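Local structure of pectate lyase (Pectobacterium carotovorum, 4U4B) at residues W87-T92 against S102-T107. The protein cleaves pectate by calcium-dependent elimination, leaving oligosaccharides with unsaturated galacturonosyl ends, and probably acts in an endo mode, also on highly methylated pectins. Numbering follows the deposited sequence.
Sequences WYWVDT and SNAAST
Tyr-88 and Ala-105 form a hydrogen-bonded antiparallel pair, Tyr-88 N to Ala-105 O 2.7 Å and Ala-105 N to Tyr-88 O 2.9 Å, in the beta hairpin of strands 87-94 and 99-106, at one border of the four-stranded antiparallel sheet in the N-terminal part of the chain. Farther along, the second strand bows out at Asn-103 and the side chain of Ser-102 fills in for the backbone: its OG accepts the N-H of Val-90 in an almost straight bond (3.0 Å, 177°) and donates to Asn-103 O, while Ser-102 N reaches Val-90 O. That hydroxyl is thus gripped from both strands. Trp-87, Trp-89 and Ser-106 share one face of the sheet. With CG beside its backbone N (chi1 -74°), Trp-87 lays its indole over Ser-106, whose CB makes a CH-pi contact 3.7 Å from the centroid of the five-membered ring. Ala-104 CB meets the pyrrole side of Trp-89, 3.3 Å from NE1. On the other face, Tyr-88 packs against Leu-28 and Leu-37 and hydrogen-bonds through OH to Asp-77. Ser-106 OG, bonded to Tyr-86 O and Ala-108 N, sits 3.1 Å above the Trp-87 ring plane, displaced toward its rim.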
loop_
_atom_site.group_PDB
_atom_site.type_symbol
_atom_site.label_atom_id
_atom_site.label_comp_id
_atom_site.label_asym_id
_atom_site.label_seq_id
_atom_site.Cartn_x
_atom_site.Cartn_y
_atom_site.Cartn_z
ATOM N N TRP A 87 3.316 21.681 -7.437
ATOM C CA TRP A 87 2.082 21.163 -7.998
ATOM C C TRP A 87 2.405 19.994 -8.916
ATOM O O TRP A 87 3.400 20.027 -9.659
ATOM C CB TRP A 87 1.330 22.268 -8.752
ATOM C CG TRP A 87 0.665 23.262 -7.849
ATOM C CD1 TRP A 87 -0.675 23.358 -7.575
ATOM C CD2 TRP A 87 1.299 24.305 -7.095
ATOM N NE1 TRP A 87 -0.909 24.396 -6.706
ATOM C CE2 TRP A 87 0.284 24.991 -6.392
ATOM C CE3 TRP A 87 2.628 24.726 -6.957
ATOM C CZ2 TRP A 87 0.556 26.082 -5.558
ATOM C CZ3 TRP A 87 2.898 25.799 -6.122
ATOM C CH2 TRP A 87 1.866 26.465 -5.429
ATOM N N TYR A 88 1.562 18.967 -8.866
ATOM C CA TYR A 88 1.769 17.752 -9.652
ATOM C C TYR A 88 0.542 17.348 -10.483
ATOM O O TYR A 88 -0.600 17.601 -10.095
ATOM C CB TYR A 88 2.133 16.574 -8.743
ATOM C CG TYR A 88 3.410 16.717 -7.944
ATOM C CD1 TYR A 88 3.420 17.371 -6.726
ATOM C CD2 TYR A 88 4.600 16.155 -8.401
ATOM C CE1 TYR A 88 4.575 17.483 -5.981
ATOM C CE2 TYR A 88 5.779 16.259 -7.663
ATOM C CZ TYR A 88 5.755 16.927 -6.450
ATOM O OH TYR A 88 6.914 17.028 -5.707
ATOM N N TRP A 89 0.817 16.674 -11.599
ATOM C CA TRP A 89 -0.176 16.088 -12.493
ATOM C C TRP A 89 0.381 14.783 -13.015
ATOM O O TRP A 89 1.584 14.667 -13.269
ATOM C CB TRP A 89 -0.495 16.995 -13.694
ATOM C CG TRP A 89 -1.111 18.296 -13.354
ATOM C CD1 TRP A 89 -2.442 18.591 -13.336
ATOM C CD2 TRP A 89 -0.430 19.499 -12.986
ATOM N NE1 TRP A 89 -2.633 19.897 -12.980
ATOM C CE2 TRP A 89 -1.416 20.477 -12.744
ATOM C CE3 TRP A 89 0.914 19.845 -12.828
ATOM C CZ2 TRP A 89 -1.101 21.780 -12.362
ATOM C CZ3 TRP A 89 1.226 21.134 -12.431
ATOM C CH2 TRP A 89 0.227 22.087 -12.206
ATOM N N VAL A 90 -0.494 13.808 -13.198
ATOM C CA VAL A 90 -0.125 12.557 -13.836
ATOM C C VAL A 90 -1.002 12.391 -15.061
ATOM O O VAL A 90 -2.223 12.478 -14.965
ATOM C CB VAL A 90 -0.283 11.361 -12.875
ATOM C CG1 VAL A 90 -0.132 10.057 -13.616
ATOM C CG2 VAL A 90 0.731 11.473 -11.723
ATOM N N ASP A 91 -0.372 12.218 -16.220
ATOM C CA ASP A 91 -1.100 11.991 -17.464
ATOM C C ASP A 91 -0.912 10.541 -17.874
ATOM O O ASP A 91 0.200 10.016 -17.825
ATOM C CB ASP A 91 -0.614 12.914 -18.600
ATOM C CG ASP A 91 -0.902 14.380 -18.341
ATOM O OD1 ASP A 91 -1.594 14.699 -17.362
ATOM O OD2 ASP A 91 -0.455 15.230 -19.133
ATOM N N THR A 92 -2.000 9.897 -18.271
ATOM C CA THR A 92 -1.928 8.554 -18.829
ATOM C C THR A 92 -2.003 8.626 -20.354
ATOM O O THR A 92 -2.695 9.476 -20.920
ATOM C CB THR A 92 -3.066 7.662 -18.307
ATOM O OG1 THR A 92 -4.310 8.157 -18.808
ATOM C CG2 THR A 92 -3.112 7.662 -16.778
ATOM N N SER A 102 -4.837 13.990 -15.014
ATOM C CA SER A 102 -5.331 13.912 -13.645
ATOM C C SER A 102 -5.713 15.278 -13.099
ATOM O O SER A 102 -5.340 16.316 -13.672
ATOM C CB SER A 102 -4.271 13.298 -12.730
ATOM O OG SER A 102 -3.349 14.289 -12.325
ATOM N N ASN A 103 -6.444 15.282 -11.984
ATOM C CA ASN A 103 -6.563 16.495 -11.191
ATOM C C ASN A 103 -5.181 16.956 -10.731
ATOM O O ASN A 103 -4.270 16.126 -10.573
ATOM C CB ASN A 103 -7.441 16.259 -9.968
ATOM C CG ASN A 103 -6.831 15.244 -9.028
ATOM O OD1 ASN A 103 -6.910 14.047 -9.279
ATOM N ND2 ASN A 103 -6.178 15.714 -7.971
ATOM N N ALA A 104 -5.011 18.257 -10.515
ATOM C CA ALA A 104 -3.805 18.748 -9.837
ATOM C C ALA A 104 -3.737 18.255 -8.389
ATOM O O ALA A 104 -4.742 18.217 -7.678
ATOM C CB ALA A 104 -3.746 20.270 -9.867
ATOM N N ALA A 105 -2.550 17.863 -7.955
ATOM C CA ALA A 105 -2.301 17.647 -6.535
ATOM C C ALA A 105 -1.152 18.551 -6.115
ATOM O O ALA A 105 -0.258 18.819 -6.912
ATOM C CB ALA A 105 -1.985 16.189 -6.252
ATOM N N SER A 106 -1.170 19.033 -4.878
ATOM C CA SER A 106 -0.214 20.051 -4.460
ATOM C C SER A 106 0.176 19.960 -2.994
ATOM O O SER A 106 -0.576 19.432 -2.166
ATOM C CB SER A 106 -0.796 21.440 -4.739
ATOM O OG SER A 106 0.106 22.462 -4.343
ATOM N N THR A 107 1.342 20.502 -2.656
ATOM C CA THR A 107 1.734 20.567 -1.252
ATOM C C THR A 107 1.292 21.897 -0.653
ATOM O O THR A 107 1.372 22.098 0.549
ATOM C CB THR A 107 3.252 20.379 -1.060
ATOM O OG1 THR A 107 3.959 21.307 -1.889
ATOM C CG2 THR A 107 3.651 18.982 -1.461
#